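Local coordinates for protein exotoxin type A (Streptococcus pyogenes phage T12, PDB 1FNU) that acts as a superantigen exotoxin of the staphylococcal and streptococcal toxin family, the scarlet fever toxin, and probably contributes to virulence through its toxin activity, at residues N109-P114 against N136-T141; K116-V121 against S130-T135; K16-I21 against D185-P190. All blocks are in the same frame, centred on the assembly; numbering follows the deposited sequence.

In the fold
Contacts 1 and 2 adjoin in the beta-grasp domain, with centres about 15 Å apart. Both use strand 110-123, and contact 2 is nested along the chain inside the loop closed by contact 1. They touch directly: Pro114 packs on Glu134, and Val140 on Thr135. Contact 3 ties helix 19-26, near the N-terminus, to the loop after strand 182-185. Its loop in the chain encloses both other contacts. Its centre is about 30 Å from that of contact 1, on the opposite side of the chain's centre, and about 24 Å from that of contact 2. Nearest atoms of contacts 2 and 3 are about 7 Å apart.

Contact 1. Residues N109-P114 against N136-T141; sequences NHLEIP and NKKMVT
The side-chain amide of Asn109 turns both polar ends, OD1 and ND2, to the backbone of Met139, while Asn136 O approaches the His110 ring obliquely. The contact belongs to the beta-grasp part of the fold, where the start of strand 110-123 meets the turn before strand 139-141. Asn109 OD1 accepts from Met139 N at 2.9 Å, and Asn109 ND2 donates a hydrogen bond to Met139 O at 3.1 Å. That acceptor lies in the amide plane. The two bonds fix the rotation of the amide. CG stands anti to the backbone N (chi1 -174°), which carries the amide across to Met139. The backbone of Asn109 adds a third link, as its O receives Lys138 N at 2.7 Å and nearly straight. His110 and Lys137 form an antiparallel non-hydrogen-bonded pair. Leu111 N makes only a weak bond to Asn136 O. Leu111 also lays CG and CD2 against Lys138 CG, and its CD1 meets the backbone of Lys137. The lysine ammonium groups bond elsewhere: Lys137 pairs with Glu144, and Lys138 reaches Gly108 O. At the far end, Pro114 and Asn136 lie side by side, with Pro114 CG 3.4 Å from Asn136 OD1.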
loop_
_atom_site.group_PDB
_atom_site.type_symbol
_atom_site.label_atom_id
_atom_site.label_comp_id
_atom_site.label_asym_id
_atom_site.label_seq_id
_atom_site.Cartn_x
_atom_site.Cartn_y
_atom_site.Cartn_z
ATOM N N ASN A 109 -12.657 -36.237 -5.703
ATOM C CA ASN A 109 -12.783 -35.424 -6.907
ATOM C C ASN A 109 -11.677 -35.754 -7.856
ATOM O O ASN A 109 -11.578 -35.165 -8.919
ATOM C CB ASN A 109 -12.711 -33.950 -6.586
ATOM C CG ASN A 109 -12.986 -33.122 -7.775
ATOM O OD1 ASN A 109 -14.052 -33.242 -8.388
ATOM N ND2 ASN A 109 -12.045 -32.266 -8.133
ATOM N N HIS A 110 -10.874 -36.733 -7.442
ATOM C CA HIS A 110 -9.732 -37.201 -8.177
ATOM C C HIS A 110 -10.136 -38.301 -9.201
ATOM O O HIS A 110 -11.204 -38.957 -9.122
ATOM C CB HIS A 110 -8.665 -37.681 -7.176
ATOM C CG HIS A 110 -7.357 -38.079 -7.788
ATOM N ND1 HIS A 110 -6.284 -37.214 -7.894
ATOM C CD2 HIS A 110 -6.921 -39.274 -8.264
ATOM C CE1 HIS A 110 -5.245 -37.859 -8.402
ATOM N NE2 HIS A 110 -5.605 -39.110 -8.634
ATOM N N LEU A 111 -9.266 -38.440 -10.190
ATOM C CA LEU A 111 -9.429 -39.358 -11.301
ATOM C C LEU A 111 -8.197 -40.258 -11.432
ATOM O O LEU A 111 -7.046 -39.750 -11.395
ATOM C CB LEU A 111 -9.587 -38.558 -12.600
ATOM C CG LEU A 111 -10.892 -37.902 -13.035
ATOM C CD1 LEU A 111 -10.569 -36.956 -14.205
ATOM C CD2 LEU A 111 -11.939 -38.954 -13.374
ATOM N N GLU A 112 -8.421 -41.572 -11.604
ATOM C CA GLU A 112 -7.279 -42.498 -11.770
ATOM C C GLU A 112 -6.347 -42.021 -12.897
ATOM O O GLU A 112 -5.144 -41.857 -12.718
ATOM C CB GLU A 112 -7.744 -43.946 -12.101
ATOM C CG GLU A 112 -8.532 -44.728 -11.000
ATOM C CD GLU A 112 -7.807 -44.877 -9.604
ATOM O OE1 GLU A 112 -6.592 -45.208 -9.553
ATOM O OE2 GLU A 112 -8.492 -44.697 -8.561
ATOM N N ILE A 113 -6.910 -41.810 -14.077
ATOM C CA ILE A 113 -6.086 -41.374 -15.205
ATOM C C ILE A 113 -6.522 -39.957 -15.577
ATOM O O ILE A 113 -7.719 -39.681 -15.621
ATOM C CB ILE A 113 -6.371 -42.227 -16.457
ATOM C CG1 ILE A 113 -6.687 -43.669 -16.064
ATOM C CG2 ILE A 113 -5.157 -42.148 -17.410
ATOM C CD1 ILE A 113 -7.304 -44.513 -17.219
ATOM N N PRO A 114 -5.575 -39.057 -15.895
ATOM C CA PRO A 114 -5.924 -37.677 -16.275
ATOM C C PRO A 114 -6.986 -37.627 -17.392
ATOM O O PRO A 114 -6.928 -38.412 -18.336
ATOM C CB PRO A 114 -4.571 -37.111 -16.741
ATOM C CG PRO A 114 -3.612 -37.745 -15.806
ATOM C CD PRO A 114 -4.106 -39.222 -15.877
ATOM N N ASN A 136 -6.514 -33.783 -13.398
ATOM C CA ASN A 136 -6.686 -34.929 -12.508
ATOM C C ASN A 136 -8.006 -34.804 -11.745
ATOM O O ASN A 136 -8.353 -35.696 -10.980
ATOM C CB ASN A 136 -5.551 -35.009 -11.473
ATOM C CG ASN A 136 -4.141 -35.083 -12.103
ATOM O OD1 ASN A 136 -3.905 -35.814 -13.058
ATOM N ND2 ASN A 136 -3.199 -34.340 -11.536
ATOM N N LYS A 137 -8.745 -33.728 -11.968
ATOM C CA LYS A 137 -10.020 -33.494 -11.290
ATOM C C LYS A 137 -11.307 -33.751 -12.070
ATOM O O LYS A 137 -11.439 -33.413 -13.259
ATOM C CB LYS A 137 -10.094 -32.039 -10.778
ATOM C CG LYS A 137 -8.982 -31.624 -9.801
ATOM C CD LYS A 137 -9.164 -30.126 -9.351
ATOM C CE LYS A 137 -7.987 -29.642 -8.527
ATOM N NZ LYS A 137 -6.766 -29.458 -9.385
ATOM N N LYS A 138 -12.286 -34.321 -11.369
ATOM C CA LYS A 138 -13.599 -34.598 -11.940
ATOM C C LYS A 138 -14.288 -33.257 -12.211
ATOM O O LYS A 138 -14.841 -33.029 -13.295
ATOM C CB LYS A 138 -14.425 -35.435 -10.959
ATOM C CG LYS A 138 -13.799 -36.867 -10.688
ATOM C CD LYS A 138 -14.521 -37.616 -9.524
ATOM C CE LYS A 138 -13.991 -39.021 -9.180
ATOM N NZ LYS A 138 -15.003 -39.548 -8.167
ATOM N N MET A 139 -14.292 -32.405 -11.186
ATOM C CA MET A 139 -14.839 -31.067 -11.301
ATOM C C MET A 139 -13.603 -30.132 -11.176
ATOM O O MET A 139 -12.930 -30.031 -10.111
ATOM C CB MET A 139 -15.887 -30.758 -10.209
ATOM C CG MET A 139 -17.207 -31.536 -10.249
ATOM S SD MET A 139 -18.350 -31.486 -11.701
ATOM C CE MET A 139 -18.953 -29.797 -11.967
ATOM N N VAL A 140 -13.302 -29.463 -12.279
ATOM C CA VAL A 140 -12.117 -28.603 -12.324
ATOM C C VAL A 140 -12.503 -27.163 -12.508
ATOM O O VAL A 140 -13.515 -26.891 -13.170
ATOM C CB VAL A 140 -11.300 -28.988 -13.517
ATOM C CG1 VAL A 140 -10.906 -30.388 -13.366
ATOM C CG2 VAL A 140 -12.123 -28.919 -14.738
ATOM N N THR A 141 -11.751 -26.225 -11.940
ATOM C CA THR A 141 -12.146 -24.845 -12.205
ATOM C C THR A 141 -11.792 -24.486 -13.636
ATOM O O THR A 141 -10.899 -25.050 -14.197
ATOM C CB THR A 141 -11.470 -23.772 -11.275
ATOM O OG1 THR A 141 -10.089 -23.660 -11.595
ATOM C CG2 THR A 141 -11.637 -24.149 -9.788
#

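Contact 2. Residues K116-V121 against S130-T135; sequences KIVVKV and SFDIET
Lys116 lies alongside Glu134, the two chains pointing the same way with Lys116 CG 3.9 Å from Glu134 CG. Their charged ends do not meet. The pair belongs to the antiparallel beta hairpin of strands 110-123 and 126-135. Ile117 is next, in a hydrogen-bonded pair with Ile133. Ile117 N gives to Ile133 O at 2.9 Å, and Ile133 N returns the bond to Ile117 O at 3.1 Å. Val118 sits opposite Asp132 on the face shared with Lys116 and Lys120, its CG2 beside Asp132 OD1. Val119 pairs with Phe131. Its N meets Phe131 O at 2.6 Å, nearly straight along the C=O axis, while the return bond from Phe131 N is weak. Val119 CB lies over one face of the Phe131 ring in a CH-pi contact, 3.9 Å from the centroid. The ring gets there because CG of Phe131 sits between the backbone N and the carbonyl carbon (chi1 58°). The side chains of Val119 and Ile133 cross at about a right angle, with their CG2 atoms in contact. Lys120 forms a non-hydrogen-bonded pair with Ser130. Val121 then brings CG2 to the edge of the same ring, 3.5 Å from CE1 of Phe131. The buried face, with Val119, Phe131 and Ile133, is covered by helix 142-157, where Tyr152 stacks on Phe131. Strand 212-219 flanks strand 110-123 on its other side.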
loop_
_atom_site.group_PDB
_atom_site.type_symbol
_atom_site.label_atom_id
_atom_site.label_comp_id
_atom_site.label_asym_id
_atom_site.label_seq_id
_atom_site.Cartn_x
_atom_site.Cartn_y
_atom_site.Cartn_z
ATOM N N LYS A 116 -8.280 -36.185 -20.613
ATOM C CA LYS A 116 -7.594 -35.440 -21.635
ATOM C C LYS A 116 -8.665 -34.615 -22.320
ATOM O O LYS A 116 -9.718 -35.115 -22.679
ATOM C CB LYS A 116 -6.838 -36.374 -22.630
ATOM C CG LYS A 116 -5.454 -36.892 -22.099
ATOM C CD LYS A 116 -4.416 -37.357 -23.186
ATOM C CE LYS A 116 -4.741 -38.741 -23.842
ATOM N NZ LYS A 116 -3.865 -39.085 -25.071
ATOM N N ILE A 117 -8.427 -33.323 -22.483
ATOM C CA ILE A 117 -9.449 -32.530 -23.143
ATOM C C ILE A 117 -8.872 -31.881 -24.390
ATOM O O ILE A 117 -7.841 -31.182 -24.345
ATOM C CB ILE A 117 -10.019 -31.476 -22.169
ATOM C CG1 ILE A 117 -10.496 -32.190 -20.885
ATOM C CG2 ILE A 117 -11.102 -30.674 -22.841
ATOM C CD1 ILE A 117 -11.078 -31.247 -19.876
ATOM N N VAL A 118 -9.509 -32.139 -25.519
ATOM C CA VAL A 118 -9.050 -31.575 -26.783
ATOM C C VAL A 118 -9.450 -30.103 -26.897
ATOM O O VAL A 118 -10.609 -29.739 -26.655
ATOM C CB VAL A 118 -9.584 -32.430 -27.954
ATOM C CG1 VAL A 118 -9.785 -31.596 -29.196
ATOM C CG2 VAL A 118 -8.588 -33.584 -28.183
ATOM N N VAL A 119 -8.467 -29.247 -27.214
ATOM C CA VAL A 119 -8.726 -27.810 -27.311
ATOM C C VAL A 119 -8.752 -27.356 -28.750
ATOM O O VAL A 119 -7.763 -27.476 -29.443
ATOM C CB VAL A 119 -7.646 -26.993 -26.496
ATOM C CG1 VAL A 119 -7.866 -25.511 -26.662
ATOM C CG2 VAL A 119 -7.696 -27.381 -25.010
ATOM N N LYS A 120 -9.894 -26.828 -29.173
ATOM C CA LYS A 120 -10.101 -26.355 -30.526
ATOM C C LYS A 120 -9.715 -24.920 -30.738
ATOM O O LYS A 120 -10.397 -24.033 -30.253
ATOM C CB LYS A 120 -11.557 -26.520 -30.935
ATOM C CG LYS A 120 -11.930 -27.955 -31.428
ATOM C CD LYS A 120 -13.424 -27.996 -31.814
ATOM C CE LYS A 120 -14.079 -29.376 -31.587
ATOM N NZ LYS A 120 -15.579 -29.202 -31.267
ATOM N N VAL A 121 -8.647 -24.692 -31.498
ATOM C CA VAL A 121 -8.236 -23.336 -31.768
ATOM C C VAL A 121 -8.527 -22.869 -33.192
ATOM O O VAL A 121 -8.179 -23.552 -34.161
ATOM C CB VAL A 121 -6.714 -23.142 -31.521
ATOM C CG1 VAL A 121 -6.344 -21.670 -31.747
ATOM C CG2 VAL A 121 -6.321 -23.566 -30.091
ATOM N N SER A 130 -5.381 -28.094 -32.875
ATOM C CA SER A 130 -5.917 -28.759 -31.726
ATOM C C SER A 130 -4.745 -29.274 -30.967
ATOM O O SER A 130 -3.758 -29.699 -31.565
ATOM C CB SER A 130 -6.798 -29.952 -32.097
ATOM O OG SER A 130 -8.034 -29.505 -32.579
ATOM N N PHE A 131 -4.852 -29.179 -29.647
ATOM C CA PHE A 131 -3.877 -29.724 -28.727
ATOM C C PHE A 131 -4.724 -30.195 -27.537
ATOM O O PHE A 131 -5.921 -29.898 -27.428
ATOM C CB PHE A 131 -2.815 -28.716 -28.288
ATOM C CG PHE A 131 -3.346 -27.483 -27.617
ATOM C CD1 PHE A 131 -3.852 -26.419 -28.363
ATOM C CD2 PHE A 131 -3.311 -27.376 -26.229
ATOM C CE1 PHE A 131 -4.319 -25.256 -27.756
ATOM C CE2 PHE A 131 -3.788 -26.194 -25.594
ATOM C CZ PHE A 131 -4.284 -25.148 -26.350
ATOM N N ASP A 132 -4.079 -30.971 -26.687
ATOM C CA ASP A 132 -4.670 -31.535 -25.501
ATOM C C ASP A 132 -4.145 -30.852 -24.219
ATOM O O ASP A 132 -2.981 -30.497 -24.137
ATOM C CB ASP A 132 -4.278 -33.029 -25.348
ATOM C CG ASP A 132 -4.765 -33.914 -26.485
ATOM O OD1 ASP A 132 -6.010 -34.038 -26.663
ATOM O OD2 ASP A 132 -3.887 -34.499 -27.184
ATOM N N ILE A 133 -5.036 -30.672 -23.243
ATOM C CA ILE A 133 -4.615 -30.222 -21.912
ATOM C C ILE A 133 -5.140 -31.432 -21.102
ATOM O O ILE A 133 -5.821 -32.314 -21.654
ATOM C CB ILE A 133 -5.245 -28.873 -21.443
ATOM C CG1 ILE A 133 -6.760 -28.945 -21.426
ATOM C CG2 ILE A 133 -4.838 -27.771 -22.377
ATOM C CD1 ILE A 133 -7.397 -27.792 -20.685
ATOM N N GLU A 134 -4.804 -31.481 -19.819
ATOM C CA GLU A 134 -5.164 -32.600 -18.943
ATOM C C GLU A 134 -5.402 -32.107 -17.555
ATOM O O GLU A 134 -4.708 -31.208 -17.128
ATOM C CB GLU A 134 -4.000 -33.540 -18.722
ATOM C CG GLU A 134 -3.509 -34.389 -19.786
ATOM C CD GLU A 134 -2.455 -35.314 -19.169
ATOM O OE1 GLU A 134 -1.366 -34.828 -18.790
ATOM O OE2 GLU A 134 -2.743 -36.526 -18.996
ATOM N N THR A 135 -6.313 -32.768 -16.850
ATOM C CA THR A 135 -6.597 -32.476 -15.449
ATOM C C THR A 135 -6.824 -33.790 -14.693
ATOM O O THR A 135 -7.268 -34.778 -15.283
ATOM C CB THR A 135 -7.842 -31.595 -15.264
ATOM O OG1 THR A 135 -8.074 -31.430 -13.877
ATOM C CG2 THR A 135 -9.110 -32.217 -15.884
#

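Contact 3. Residues K16-I21 against D185-P190; sequences KNLQNI and DFFPEP
The start of helix 19-26, near the N-terminus, packs here on the loop between strand 182-185 and helix 194-197 of the beta-grasp domain. The contact is mostly buried and apolar. Ile21 reaches the CG and CD end of the Pro188 ring. Ile21 CG1 comes within 3.8 Å of Pro188 CD, and Ile21 CD1 lies close to the same proline. Leu18 adds its CD1 to this group, 4.2 Å from Pro188 CD. It also touches the Phe187 ring at its edge, near the ring plane, with Leu18 CD1 4.0 Å from Phe187 CD1. With chi1 -173° Leu18 CG lies anti to the backbone N, and CD1 is the branch that reaches the loop. At the other end, Lys16 N gives a nearly straight hydrogen bond to Pro190 O at 2.9 Å. The loop is shaped by an Asx turn, in which Asp185 OD1 receives Phe187 N at 2.9 Å from above the carboxylate plane. The other carboxylate oxygen, Asp185 OD2, accepts from His10 N. Tyr197 of helix 194-197 touches both Ile21 and Pro188. Glu189 OE2 hydrogen-bonds His44 ND1 of the second subunit. The chemistry implies a mainly apolar joint: contacts of Leu18 and Ile21 join the N-terminal segment to the loop, while across the two segments one backbone bond, at Lys16 and Pro190, supplies the polar link.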
loop_
_atom_site.group_PDB
_atom_site.type_symbol
_atom_site.label_atom_id
_atom_site.label_comp_id
_atom_site.label_asym_id
_atom_site.label_seq_id
_atom_site.Cartn_x
_atom_site.Cartn_y
_atom_site.Cartn_z
ATOM N N LYS A 16 -0.803 -1.331 -22.420
ATOM C CA LYS A 16 0.472 -0.855 -21.910
ATOM C C LYS A 16 0.953 -1.934 -20.897
ATOM O O LYS A 16 0.231 -2.373 -19.998
ATOM C CB LYS A 16 0.280 0.557 -21.265
ATOM C CG LYS A 16 1.273 0.950 -20.196
ATOM C CD LYS A 16 1.628 2.494 -20.163
ATOM C CE LYS A 16 0.483 3.541 -20.012
ATOM N NZ LYS A 16 -0.019 3.749 -18.505
ATOM N N ASN A 17 2.166 -2.420 -21.094
ATOM C CA ASN A 17 2.717 -3.421 -20.194
ATOM C C ASN A 17 2.091 -4.814 -20.302
ATOM O O ASN A 17 1.746 -5.441 -19.268
ATOM C CB ASN A 17 2.656 -2.953 -18.704
ATOM C CG ASN A 17 3.626 -1.750 -18.390
ATOM O OD1 ASN A 17 4.766 -1.657 -18.905
ATOM N ND2 ASN A 17 3.169 -0.859 -17.532
ATOM N N LEU A 18 1.906 -5.283 -21.533
ATOM C CA LEU A 18 1.313 -6.577 -21.731
ATOM C C LEU A 18 2.196 -7.653 -21.144
ATOM O O LEU A 18 1.696 -8.734 -20.858
ATOM C CB LEU A 18 1.065 -6.844 -23.233
ATOM C CG LEU A 18 0.289 -8.095 -23.632
ATOM C CD1 LEU A 18 -1.082 -8.163 -22.953
ATOM C CD2 LEU A 18 0.040 -8.036 -25.181
ATOM N N GLN A 19 3.491 -7.395 -20.986
ATOM C CA GLN A 19 4.378 -8.356 -20.403
ATOM C C GLN A 19 3.818 -8.890 -19.038
ATOM O O GLN A 19 4.110 -10.028 -18.684
ATOM C CB GLN A 19 5.801 -7.763 -20.183
ATOM C CG GLN A 19 5.830 -6.742 -19.018
ATOM C CD GLN A 19 5.656 -5.335 -19.532
ATOM O OE1 GLN A 19 5.242 -5.124 -20.681
ATOM N NE2 GLN A 19 5.979 -4.352 -18.694
ATOM N N ASN A 20 3.051 -8.054 -18.314
ATOM C CA ASN A 20 2.460 -8.428 -17.003
ATOM C C ASN A 20 1.362 -9.510 -17.115
ATOM O O ASN A 20 1.063 -10.139 -16.114
ATOM C CB ASN A 20 1.943 -7.186 -16.207
ATOM C CG ASN A 20 3.109 -6.264 -15.795
ATOM O OD1 ASN A 20 4.230 -6.721 -15.727
ATOM N ND2 ASN A 20 2.840 -4.993 -15.541
ATOM N N ILE A 21 0.800 -9.721 -18.323
ATOM C CA ILE A 21 -0.139 -10.850 -18.566
ATOM C C ILE A 21 0.835 -12.012 -18.898
ATOM O O ILE A 21 0.699 -13.111 -18.380
ATOM C CB ILE A 21 -1.061 -10.574 -19.743
ATOM C CG1 ILE A 21 -1.938 -9.366 -19.444
ATOM C CG2 ILE A 21 -1.953 -11.833 -20.074
ATOM C CD1 ILE A 21 -2.902 -9.539 -18.225
ATOM N N ASP A 185 -11.744 -13.055 -21.854
ATOM C CA ASP A 185 -10.921 -12.258 -22.780
ATOM C C ASP A 185 -9.416 -12.497 -22.482
ATOM O O ASP A 185 -8.979 -12.298 -21.339
ATOM C CB ASP A 185 -11.225 -10.784 -22.587
ATOM C CG ASP A 185 -10.805 -9.983 -23.750
ATOM O OD1 ASP A 185 -9.739 -10.363 -24.317
ATOM O OD2 ASP A 185 -11.506 -9.008 -24.093
ATOM N N PHE A 186 -8.638 -12.954 -23.458
ATOM C CA PHE A 186 -7.219 -13.160 -23.234
ATOM C C PHE A 186 -6.484 -11.851 -22.948
ATOM O O PHE A 186 -5.375 -11.874 -22.460
ATOM C CB PHE A 186 -6.516 -13.847 -24.410
ATOM C CG PHE A 186 -6.795 -15.349 -24.545
ATOM C CD1 PHE A 186 -7.364 -16.079 -23.514
ATOM C CD2 PHE A 186 -6.356 -16.039 -25.671
ATOM C CE1 PHE A 186 -7.494 -17.466 -23.563
ATOM C CE2 PHE A 186 -6.475 -17.470 -25.750
ATOM C CZ PHE A 186 -7.055 -18.181 -24.673
ATOM N N PHE A 187 -7.114 -10.725 -23.254
ATOM C CA PHE A 187 -6.468 -9.440 -23.083
ATOM C C PHE A 187 -7.185 -8.480 -22.145
ATOM O O PHE A 187 -8.406 -8.387 -22.137
ATOM C CB PHE A 187 -6.270 -8.777 -24.477
ATOM C CG PHE A 187 -5.413 -9.576 -25.395
ATOM C CD1 PHE A 187 -4.063 -9.762 -25.127
ATOM C CD2 PHE A 187 -5.946 -10.202 -26.486
ATOM C CE1 PHE A 187 -3.226 -10.595 -25.943
ATOM C CE2 PHE A 187 -5.117 -11.054 -27.331
ATOM C CZ PHE A 187 -3.772 -11.243 -27.046
ATOM N N PRO A 188 -6.401 -7.719 -21.340
ATOM C CA PRO A 188 -6.887 -6.741 -20.381
ATOM C C PRO A 188 -7.247 -5.416 -21.064
ATOM O O PRO A 188 -6.961 -5.236 -22.253
ATOM C CB PRO A 188 -5.649 -6.535 -19.481
ATOM C CG PRO A 188 -4.550 -6.498 -20.488
ATOM C CD PRO A 188 -4.923 -7.831 -21.231
ATOM N N GLU A 189 -7.827 -4.476 -20.289
ATOM C CA GLU A 189 -8.058 -3.119 -20.788
ATOM C C GLU A 189 -6.617 -2.501 -20.967
ATOM O O GLU A 189 -5.610 -3.051 -20.448
ATOM C CB GLU A 189 -8.922 -2.268 -19.842
ATOM C CG GLU A 189 -8.473 -2.207 -18.443
ATOM C CD GLU A 189 -9.271 -1.209 -17.636
ATOM O OE1 GLU A 189 -10.419 -0.834 -18.031
ATOM O OE2 GLU A 189 -8.714 -0.796 -16.595
ATOM N N PRO A 190 -6.504 -1.345 -21.676
ATOM C CA PRO A 190 -5.201 -0.728 -21.927
ATOM C C PRO A 190 -4.280 -0.474 -20.744
ATOM O O PRO A 190 -3.135 -0.876 -20.775
ATOM C CB PRO A 190 -5.602 0.510 -22.751
ATOM C CG PRO A 190 -6.824 0.048 -23.471
ATOM C CD PRO A 190 -7.556 -0.494 -22.245
#